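Local coordinates for protein SidF, inhibitor of growth family, member 3 (Legionella pneumophila subsp. pneumophila, PDB 4FYE) that hydrolyses phosphoinositides as a bacterial phosphatase, probably removing the 3-phosphate from phosphatidylinositol trisphosphate, at residues A[381-384]-A[385-388]; A[493-496]-A[497-501]; A[528-531]-A[532-535]; A[534-537]-A[538-542]. The protein carries 1 engineered substitution. All blocks are in the same frame, centred on the assembly; numbering follows the deposited sequence.

The four contacts are all local, each between neighbouring turns of a single helix, so none closes a long loop, and they follow in chain order without nesting or crossing, contacts 3 and 4 sharing two residues. Contact 1 comes first, at the C-terminal end of helix 373-387. Contact 2 lies on helix 482-514, and its two lysines reach back to the end of contact 1. After the turn of the helical hairpin, contacts 3 and 4 follow along helix 522-583, overlapping at Gly534 and Tyr535. Contact 2 packs on both: Val498 and Ala501 meet Tyr535, and Leu495 meets Ile539 and Gln542. Together the contacts join the antiparallel hairpin to helix 373-387.

Contact 1 of 4, residues A[381-384]-A[385-388]; sequences RQMM and DAFD
Arg381 turns the edge of its guanidinium to the carboxylate of Asp385, one turn further on, forming an i to i+4 salt bridge on the last turns of helix 373-387. The contact runs from NE of Arg381 to OD2 of Asp385 at 2.8 Å. The oxygen is met on its anti side and out of the carboxylate plane, and the two flat groups are steeply inclined to each other, their planes 68° apart. NH2 of Arg381 adds a weak bond to the same oxygen. The arginine gets there by bending its chain at chi2 (83°) and chi3, which folds the headgroup back along the helix although CB sets out away from the later turn. Both charges have second partners: NH2 of Arg381 pairs with Glu543 of helix 522-583, and OD2 of Asp385 with Arg443. This small buried network of alternating charges probably keeps the carboxylate ionised.

The next side of the helix is apolar. CE of Met383 reaches CB of Ala386 at 4.1 Å, after a chain bent at both chi2 and chi3. Met384 and Phe387 face Tyr410 of strand 402-416, and Met383 and Phe387 also meet Leu295 of helix 284-311. The helix thus sits wedged between sheet and helices. Its end is marked by Asp388, which leaves helical geometry and whose N makes a weak bond of 3.1 Å to O of Met384.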
loop_
_atom_site.group_PDB
_atom_site.type_symbol
_atom_site.label_atom_id
_atom_site.label_comp_id
_atom_site.label_asym_id
_atom_site.label_seq_id
_atom_site.Cartn_x
_atom_site.Cartn_y
_atom_site.Cartn_z
ATOM N N ARG A 381 7.166 -13.878 -0.550
ATOM C CA ARG A 381 6.379 -14.978 0.009
ATOM C C ARG A 381 7.217 -15.938 0.896
ATOM O O ARG A 381 6.763 -16.391 1.922
ATOM C CB ARG A 381 5.588 -15.667 -1.112
ATOM C CG ARG A 381 5.624 -17.172 -1.137
ATOM C CD ARG A 381 4.620 -17.781 -0.200
ATOM N NE ARG A 381 5.223 -18.857 0.581
ATOM C CZ ARG A 381 6.407 -19.451 0.373
ATOM N NH1 ARG A 381 7.197 -19.113 -0.636
ATOM N NH2 ARG A 381 6.804 -20.408 1.198
ATOM N N GLN A 382 8.467 -16.163 0.550
ATOM C CA GLN A 382 9.328 -17.034 1.344
ATOM C C GLN A 382 9.767 -16.362 2.666
ATOM O O GLN A 382 9.742 -16.994 3.753
ATOM C CB GLN A 382 10.510 -17.441 0.464
ATOM C CG GLN A 382 11.734 -17.991 1.157
ATOM C CD GLN A 382 12.760 -18.578 0.188
ATOM O OE1 GLN A 382 13.459 -19.543 0.540
ATOM N NE2 GLN A 382 12.839 -18.025 -1.044
ATOM N N MET A 383 10.142 -15.081 2.588
ATOM C CA MET A 383 10.544 -14.342 3.795
ATOM C C MET A 383 9.344 -14.062 4.768
ATOM O O MET A 383 9.474 -14.185 5.978
ATOM C CB MET A 383 11.380 -13.092 3.445
ATOM C CG MET A 383 12.508 -13.316 2.439
ATOM S SD MET A 383 13.798 -14.567 2.814
ATOM C CE MET A 383 12.885 -16.074 2.878
ATOM N N MET A 384 8.178 -13.726 4.231
ATOM C CA MET A 384 6.979 -13.658 5.052
ATOM C C MET A 384 6.748 -14.960 5.799
ATOM O O MET A 384 6.461 -14.940 7.012
ATOM C CB MET A 384 5.715 -13.265 4.230
ATOM C CG MET A 384 5.679 -11.802 3.767
ATOM S SD MET A 384 4.158 -11.443 2.845
ATOM C CE MET A 384 3.062 -11.797 4.196
ATOM N N ASP A 385 6.854 -16.089 5.095
ATOM C CA ASP A 385 6.644 -17.412 5.744
ATOM C C ASP A 385 7.809 -17.809 6.663
ATOM O O ASP A 385 7.623 -18.615 7.584
ATOM C CB ASP A 385 6.378 -18.533 4.721
ATOM C CG ASP A 385 4.878 -18.775 4.443
ATOM O OD1 ASP A 385 3.999 -18.480 5.308
ATOM O OD2 ASP A 385 4.582 -19.275 3.317
ATOM N N ALA A 386 8.999 -17.264 6.396
ATOM C CA ALA A 386 10.189 -17.461 7.247
ATOM C C ALA A 386 9.911 -16.958 8.635
ATOM O O ALA A 386 10.237 -17.649 9.636
ATOM C CB ALA A 386 11.377 -16.697 6.678
ATOM N N PHE A 387 9.298 -15.767 8.712
ATOM C CA PHE A 387 8.955 -15.197 10.021
ATOM C C PHE A 387 7.658 -15.734 10.584
ATOM O O PHE A 387 7.458 -15.668 11.808
ATOM C CB PHE A 387 8.894 -13.661 9.980
ATOM C CG PHE A 387 10.241 -12.972 10.179
ATOM C CD1 PHE A 387 10.833 -12.886 11.466
ATOM C CD2 PHE A 387 10.901 -12.369 9.105
ATOM C CE1 PHE A 387 12.043 -12.196 11.668
ATOM C CE2 PHE A 387 12.125 -11.686 9.314
ATOM C CZ PHE A 387 12.682 -11.585 10.603
ATOM N N ASP A 388 6.804 -16.306 9.723
ATOM C CA ASP A 388 5.460 -16.740 10.159
ATOM C C ASP A 388 5.468 -17.675 11.339
ATOM O O ASP A 388 6.234 -18.666 11.392
ATOM C CB ASP A 388 4.535 -17.238 9.013
ATOM C CG ASP A 388 3.168 -17.773 9.540
ATOM O OD1 ASP A 388 3.160 -18.799 10.275
ATOM O OD2 ASP A 388 2.114 -17.170 9.287
#

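Contact 2 of 4, residues A[493-496]-A[497-501]; sequences NALK and EVKGA
Ala494 meets the following turn through its backbone, its O lying 4.0 Å from CG2 of Val498. This is the middle of helix 482-514, the first arm of an antiparallel hairpin predicted to be a coiled coil.

Leu495 carries the main side-chain contact. Its CD1 touches CE of Lys499 at 3.8 Å and its CB lies against CD and CE of the same chain, so the lysine methylenes cross over the leucine. Lys499 is extended beyond CG, and CG stands beside the backbone N (chi1 -79°), which turns the chain back over the preceding turn. The backbones are joined here by a short, nearly straight bond from N of Lys499 to O of Leu495, 2.6 Å. The other side of Leu495 packs on Ile539 and Ile546 of helix 522-583.

Lys496 accepts N of Gly500 at its O, 2.9 Å. Its side chain ends close to that of Lys499, the two NZ atoms 4.7 Å apart. NZ of Lys496 bonds O of Asp388 and forms a salt bridge with its carboxylate, and NZ of Lys499 bonds O of Asp385. Two ammonium groups at the carbonyl end of helix 373-387 would probably be stabilised by the partial negative charge there.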
loop_
_atom_site.group_PDB
_atom_site.type_symbol
_atom_site.label_atom_id
_atom_site.label_comp_id
_atom_site.label_asym_id
_atom_site.label_seq_id
_atom_site.Cartn_x
_atom_site.Cartn_y
_atom_site.Cartn_z
ATOM N N ASN A 493 4.176 -26.523 12.262
ATOM C CA ASN A 493 4.965 -26.560 13.505
ATOM C C ASN A 493 6.376 -27.224 13.436
ATOM O O ASN A 493 7.323 -26.704 14.025
ATOM C CB ASN A 493 4.078 -27.002 14.659
ATOM C CG ASN A 493 3.017 -25.936 15.002
ATOM O OD1 ASN A 493 3.234 -24.731 14.818
ATOM N ND2 ASN A 493 1.875 -26.375 15.498
ATOM N N ALA A 494 6.535 -28.281 12.640
ATOM C CA ALA A 494 7.862 -28.884 12.344
ATOM C C ALA A 494 8.900 -27.938 11.673
ATOM O O ALA A 494 10.136 -28.054 11.884
ATOM C CB ALA A 494 7.680 -30.141 11.501
ATOM N N LEU A 495 8.375 -27.021 10.861
ATOM C CA LEU A 495 9.163 -26.015 10.138
ATOM C C LEU A 495 9.789 -24.932 10.978
ATOM O O LEU A 495 10.833 -24.374 10.616
ATOM C CB LEU A 495 8.285 -25.322 9.096
ATOM C CG LEU A 495 8.265 -25.983 7.723
ATOM C CD1 LEU A 495 7.289 -25.234 6.840
ATOM C CD2 LEU A 495 9.648 -25.960 7.083
ATOM N N LYS A 496 9.130 -24.616 12.084
ATOM C CA LYS A 496 9.525 -23.487 12.927
ATOM C C LYS A 496 10.995 -23.529 13.298
ATOM O O LYS A 496 11.719 -22.591 13.001
ATOM C CB LYS A 496 8.632 -23.374 14.168
ATOM C CG LYS A 496 7.108 -23.293 13.917
ATOM C CD LYS A 496 6.616 -22.318 12.827
ATOM C CE LYS A 496 5.077 -22.220 12.797
ATOM N NZ LYS A 496 4.518 -21.429 11.651
ATOM N N GLU A 497 11.437 -24.635 13.898
ATOM C CA GLU A 497 12.854 -24.880 14.187
ATOM C C GLU A 497 13.767 -24.555 12.964
ATOM O O GLU A 497 14.567 -23.601 12.966
ATOM C CB GLU A 497 13.011 -26.330 14.616
ATOM C CG GLU A 497 13.963 -26.560 15.776
ATOM C CD GLU A 497 15.043 -25.498 15.854
ATOM O OE1 GLU A 497 15.910 -25.457 14.955
ATOM O OE2 GLU A 497 15.020 -24.703 16.820
ATOM N N VAL A 498 13.626 -25.348 11.908
ATOM C CA VAL A 498 14.315 -25.077 10.644
ATOM C C VAL A 498 14.182 -23.599 10.139
ATOM O O VAL A 498 15.186 -22.947 9.774
ATOM C CB VAL A 498 13.848 -26.082 9.568
ATOM C CG1 VAL A 498 14.836 -26.108 8.421
ATOM C CG2 VAL A 498 13.667 -27.498 10.174
ATOM N N LYS A 499 12.972 -23.051 10.119
ATOM C CA LYS A 499 12.836 -21.622 9.724
ATOM C C LYS A 499 13.733 -20.652 10.535
ATOM O O LYS A 499 14.439 -19.810 9.933
ATOM C CB LYS A 499 11.381 -21.158 9.729
ATOM C CG LYS A 499 10.633 -21.607 8.495
ATOM C CD LYS A 499 9.149 -21.390 8.690
ATOM C CE LYS A 499 8.392 -21.657 7.413
ATOM N NZ LYS A 499 6.990 -21.290 7.701
ATOM N N GLY A 500 13.740 -20.809 11.876
ATOM C CA GLY A 500 14.616 -20.002 12.752
ATOM C C GLY A 500 16.074 -20.090 12.308
ATOM O O GLY A 500 16.741 -19.058 12.059
ATOM N N ALA A 501 16.543 -21.335 12.161
ATOM C CA ALA A 501 17.881 -21.634 11.673
ATOM C C ALA A 501 18.136 -20.969 10.300
ATOM O O ALA A 501 19.199 -20.380 10.064
ATOM C CB ALA A 501 18.091 -23.151 11.620
#

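Contact 3 of 4, residues A[528-531]-A[532-535]; sequences LKNQ and VDGY
This is an intrahelical contact near the start of helix 522-583, the second arm of the antiparallel helical hairpin that is predicted to form a coiled coil. It joins two successive turns and is partly buried, with a charged pair on one side and Val532 and Tyr535 packed on neighbouring helices on the other.

On the charged side Lys529 and Asp533 make an i to i+4 salt bridge. The lysine starts with CG anti to the backbone N (chi1 -176°), runs straight to CE, and then turns at chi4 (-70°), which swings NZ over to OD2 of Asp533 at 3.1 Å. The carboxylate receives it on the syn lone pair of OD2. That oxygen also lies 3.2 Å from the carbonyl O of Lys529, an acceptor facing an acceptor, and the nearby ammonium group probably offsets the cost. The same carbonyl accepts the backbone N of Asp533. Nearer the backbone, CG of Lys529 stands 3.6 Å from OD2 of Asp533, so the root of the lysine chain also lies against the acid. Lys529 meets Tyr285 of helix 284-311.

The opposite character appears at Val532, whose CG2 presses closely on the carbonyl O of Leu528. Val532 also packs on Leu288 of helix 284-311 and Tyr502 of helix 482-514. Beyond it the Tyr535 ring leans back along its own helix and meets Val498 and Ala501 of helix 482-514. Within the contact the ring meets the preceding turn obliquely, with CD2 of Tyr535 2.9 Å from the carbonyl O of Gln531.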
loop_
_atom_site.group_PDB
_atom_site.type_symbol
_atom_site.label_atom_id
_atom_site.label_comp_id
_atom_site.label_asym_id
_atom_site.label_seq_id
_atom_site.Cartn_x
_atom_site.Cartn_y
_atom_site.Cartn_z
ATOM N N LEU A 528 28.502 -20.733 4.783
ATOM C CA LEU A 528 27.250 -20.000 4.970
ATOM C C LEU A 528 26.274 -20.220 3.804
ATOM O O LEU A 528 25.113 -20.570 4.018
ATOM C CB LEU A 528 27.515 -18.509 5.213
ATOM C CG LEU A 528 28.225 -18.167 6.535
ATOM C CD1 LEU A 528 28.706 -16.718 6.552
ATOM C CD2 LEU A 528 27.349 -18.470 7.740
ATOM N N LYS A 529 26.739 -20.059 2.576
ATOM C CA LYS A 529 25.872 -20.372 1.461
ATOM C C LYS A 529 25.297 -21.804 1.547
ATOM O O LYS A 529 24.090 -21.997 1.390
ATOM C CB LYS A 529 26.559 -20.099 0.124
ATOM C CG LYS A 529 25.632 -20.318 -1.066
ATOM C CD LYS A 529 26.269 -19.981 -2.405
ATOM C CE LYS A 529 25.259 -20.079 -3.528
ATOM N NZ LYS A 529 24.940 -21.518 -3.710
ATOM N N ASN A 530 26.139 -22.799 1.822
ATOM C CA ASN A 530 25.646 -24.181 1.847
ATOM C C ASN A 530 24.563 -24.493 2.882
ATOM O O ASN A 530 23.514 -25.062 2.537
ATOM C CB ASN A 530 26.784 -25.193 1.918
ATOM C CG ASN A 530 27.127 -25.762 0.560
ATOM O OD1 ASN A 530 26.654 -25.268 -0.467
ATOM N ND2 ASN A 530 27.941 -26.812 0.545
ATOM N N GLN A 531 24.815 -24.094 4.131
ATOM C CA GLN A 531 23.821 -24.144 5.221
ATOM C C GLN A 531 22.467 -23.599 4.814
ATOM O O GLN A 531 21.433 -24.163 5.172
ATOM C CB GLN A 531 24.258 -23.268 6.373
ATOM C CG GLN A 531 25.384 -23.790 7.226
ATOM C CD GLN A 531 25.717 -22.797 8.315
ATOM O OE1 GLN A 531 24.844 -22.033 8.773
ATOM N NE2 GLN A 531 26.985 -22.793 8.739
ATOM N N VAL A 532 22.490 -22.481 4.093
ATOM C CA VAL A 532 21.282 -21.752 3.745
ATOM C C VAL A 532 20.486 -22.674 2.838
ATOM O O VAL A 532 19.315 -22.990 3.087
ATOM C CB VAL A 532 21.665 -20.405 3.097
ATOM C CG1 VAL A 532 20.498 -19.781 2.332
ATOM C CG2 VAL A 532 22.186 -19.433 4.155
ATOM N N ASP A 533 21.208 -23.191 1.850
ATOM C CA ASP A 533 20.676 -24.060 0.820
ATOM C C ASP A 533 20.068 -25.323 1.401
ATOM O O ASP A 533 18.934 -25.681 1.058
ATOM C CB ASP A 533 21.764 -24.353 -0.210
ATOM C CG ASP A 533 22.151 -23.113 -1.017
ATOM O OD1 ASP A 533 21.316 -22.173 -1.163
ATOM O OD2 ASP A 533 23.292 -23.061 -1.518
ATOM N N GLY A 534 20.802 -25.976 2.300
ATOM C CA GLY A 534 20.300 -27.194 2.924
ATOM C C GLY A 534 18.946 -26.942 3.575
ATOM O O GLY A 534 17.974 -27.684 3.345
ATOM N N TYR A 535 18.891 -25.881 4.383
ATOM C CA TYR A 535 17.675 -25.499 5.095
ATOM C C TYR A 535 16.614 -25.140 4.077
ATOM O O TYR A 535 15.447 -25.495 4.235
ATOM C CB TYR A 535 17.927 -24.324 6.070
ATOM C CG TYR A 535 18.899 -24.607 7.224
ATOM C CD1 TYR A 535 18.837 -25.805 7.950
ATOM C CD2 TYR A 535 19.867 -23.660 7.599
ATOM C CE1 TYR A 535 19.714 -26.058 9.003
ATOM C CE2 TYR A 535 20.749 -23.903 8.651
ATOM C CZ TYR A 535 20.665 -25.099 9.352
ATOM O OH TYR A 535 21.522 -25.344 10.402
#

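Contact 4 of 4, residues A[534-537]-A[538-542]; sequences GYEK and SIKKQ
Glu536 and Lys540 lie side by side and point the same way along one flank of helix 522-583, within the predicted coiled-coil hairpin. Their chains are one turn apart, but they do not meet head on. NZ of Lys540 comes closest to the aliphatic CG of Glu536, at 3.6 Å, while its distance to OE2 is 4.1 Å, beyond a salt bridge. The glutamate is extended beyond CG, whereas the lysine is bent at chi2 and again at chi4, which curls its ammonium group back over the glutamate stem. The carboxylate is committed in another direction: OE2 of Glu536 forms a salt bridge with Lys291 of helix 284-311. The lysine can therefore contribute mainly a longer-range attraction, probably favouring the charged form of the acid.

On the side facing helix 482-514, Ile539 stands over the turn that begins with Tyr535. With CG1 beside the backbone N (chi1 -59°) and chi2 pulled to 145°, away from fully staggered, CD1 of Ile539 comes to 4.2 Å from CB of Tyr535. That methyl also presses on the carbonyl O of Tyr535, at 3.0 Å, making this a tight fit. Ser538 sits next to it, with CB against O of Gly534. Beneath these side chains four backbone bonds tie the turns, among them N of Ile539 to O of Tyr535 at 2.7 Å, with an N-H...O angle of 176°.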
loop_
_atom_site.group_PDB
_atom_site.type_symbol
_atom_site.label_atom_id
_atom_site.label_comp_id
_atom_site.label_asym_id
_atom_site.label_seq_id
_atom_site.Cartn_x
_atom_site.Cartn_y
_atom_site.Cartn_z
ATOM N N GLY A 534 20.802 -25.976 2.300
ATOM C CA GLY A 534 20.300 -27.194 2.924
ATOM C C GLY A 534 18.946 -26.942 3.575
ATOM O O GLY A 534 17.974 -27.684 3.345
ATOM N N TYR A 535 18.891 -25.881 4.383
ATOM C CA TYR A 535 17.675 -25.499 5.095
ATOM C C TYR A 535 16.614 -25.140 4.077
ATOM O O TYR A 535 15.447 -25.495 4.235
ATOM C CB TYR A 535 17.927 -24.324 6.070
ATOM C CG TYR A 535 18.899 -24.607 7.224
ATOM C CD1 TYR A 535 18.837 -25.805 7.950
ATOM C CD2 TYR A 535 19.867 -23.660 7.599
ATOM C CE1 TYR A 535 19.714 -26.058 9.003
ATOM C CE2 TYR A 535 20.749 -23.903 8.651
ATOM C CZ TYR A 535 20.665 -25.099 9.352
ATOM O OH TYR A 535 21.522 -25.344 10.402
ATOM N N GLU A 536 17.042 -24.465 3.015
ATOM C CA GLU A 536 16.156 -24.140 1.904
ATOM C C GLU A 536 15.565 -25.396 1.232
ATOM O O GLU A 536 14.334 -25.513 1.185
ATOM C CB GLU A 536 16.875 -23.264 0.899
ATOM C CG GLU A 536 15.961 -22.273 0.214
ATOM C CD GLU A 536 16.711 -21.331 -0.719
ATOM O OE1 GLU A 536 17.685 -21.783 -1.383
ATOM O OE2 GLU A 536 16.321 -20.136 -0.779
ATOM N N LYS A 537 16.400 -26.349 0.773
ATOM C CA LYS A 537 15.862 -27.594 0.174
ATOM C C LYS A 537 14.874 -28.198 1.145
ATOM O O LYS A 537 13.853 -28.769 0.765
ATOM C CB LYS A 537 16.900 -28.690 -0.138
ATOM C CG LYS A 537 18.376 -28.325 -0.179
ATOM C CD LYS A 537 19.158 -29.271 -1.094
ATOM C CE LYS A 537 19.028 -28.797 -2.541
ATOM N NZ LYS A 537 19.534 -29.814 -3.493
ATOM N N SER A 538 15.189 -28.063 2.416
ATOM C CA SER A 538 14.410 -28.728 3.418
ATOM C C SER A 538 13.056 -28.068 3.697
ATOM O O SER A 538 12.022 -28.737 3.769
ATOM C CB SER A 538 15.230 -28.887 4.683
ATOM O OG SER A 538 14.470 -29.623 5.594
ATOM N N ILE A 539 13.067 -26.752 3.850
ATOM C CA ILE A 539 11.834 -25.995 3.880
ATOM C C ILE A 539 11.069 -26.216 2.574
ATOM O O ILE A 539 9.898 -26.612 2.607
ATOM C CB ILE A 539 12.120 -24.511 4.116
ATOM C CG1 ILE A 539 12.874 -24.354 5.440
ATOM C CG2 ILE A 539 10.824 -23.687 4.115
ATOM C CD1 ILE A 539 13.898 -23.238 5.402
ATOM N N LYS A 540 11.740 -26.021 1.437
ATOM C CA LYS A 540 11.143 -26.348 0.128
ATOM C C LYS A 540 10.309 -27.620 0.159
ATOM O O LYS A 540 9.120 -27.590 -0.187
ATOM C CB LYS A 540 12.196 -26.500 -0.979
ATOM C CG LYS A 540 12.752 -25.200 -1.525
ATOM C CD LYS A 540 11.658 -24.289 -2.041
ATOM C CE LYS A 540 12.091 -22.832 -1.931
ATOM N NZ LYS A 540 13.501 -22.690 -2.413
ATOM N N LYS A 541 10.944 -28.713 0.587
ATOM C CA LYS A 541 10.329 -30.050 0.639
ATOM C C LYS A 541 9.073 -30.099 1.536
ATOM O O LYS A 541 8.035 -30.633 1.141
ATOM C CB LYS A 541 11.373 -31.093 1.093
ATOM C CG LYS A 541 10.902 -32.549 1.076
ATOM C CD LYS A 541 11.915 -33.498 1.695
ATOM C CE LYS A 541 11.498 -34.948 1.487
ATOM N NZ LYS A 541 12.197 -35.874 2.438
ATOM N N GLN A 542 9.155 -29.525 2.726
ATOM C CA GLN A 542 7.997 -29.517 3.632
ATOM C C GLN A 542 6.944 -28.552 3.131
ATOM O O GLN A 542 5.760 -28.871 3.163
ATOM C CB GLN A 542 8.377 -29.156 5.078
ATOM C CG GLN A 542 8.914 -30.298 5.908
ATOM C CD GLN A 542 9.273 -29.836 7.319
ATOM O OE1 GLN A 542 10.454 -29.800 7.662
ATOM N NE2 GLN A 542 8.258 -29.440 8.132
#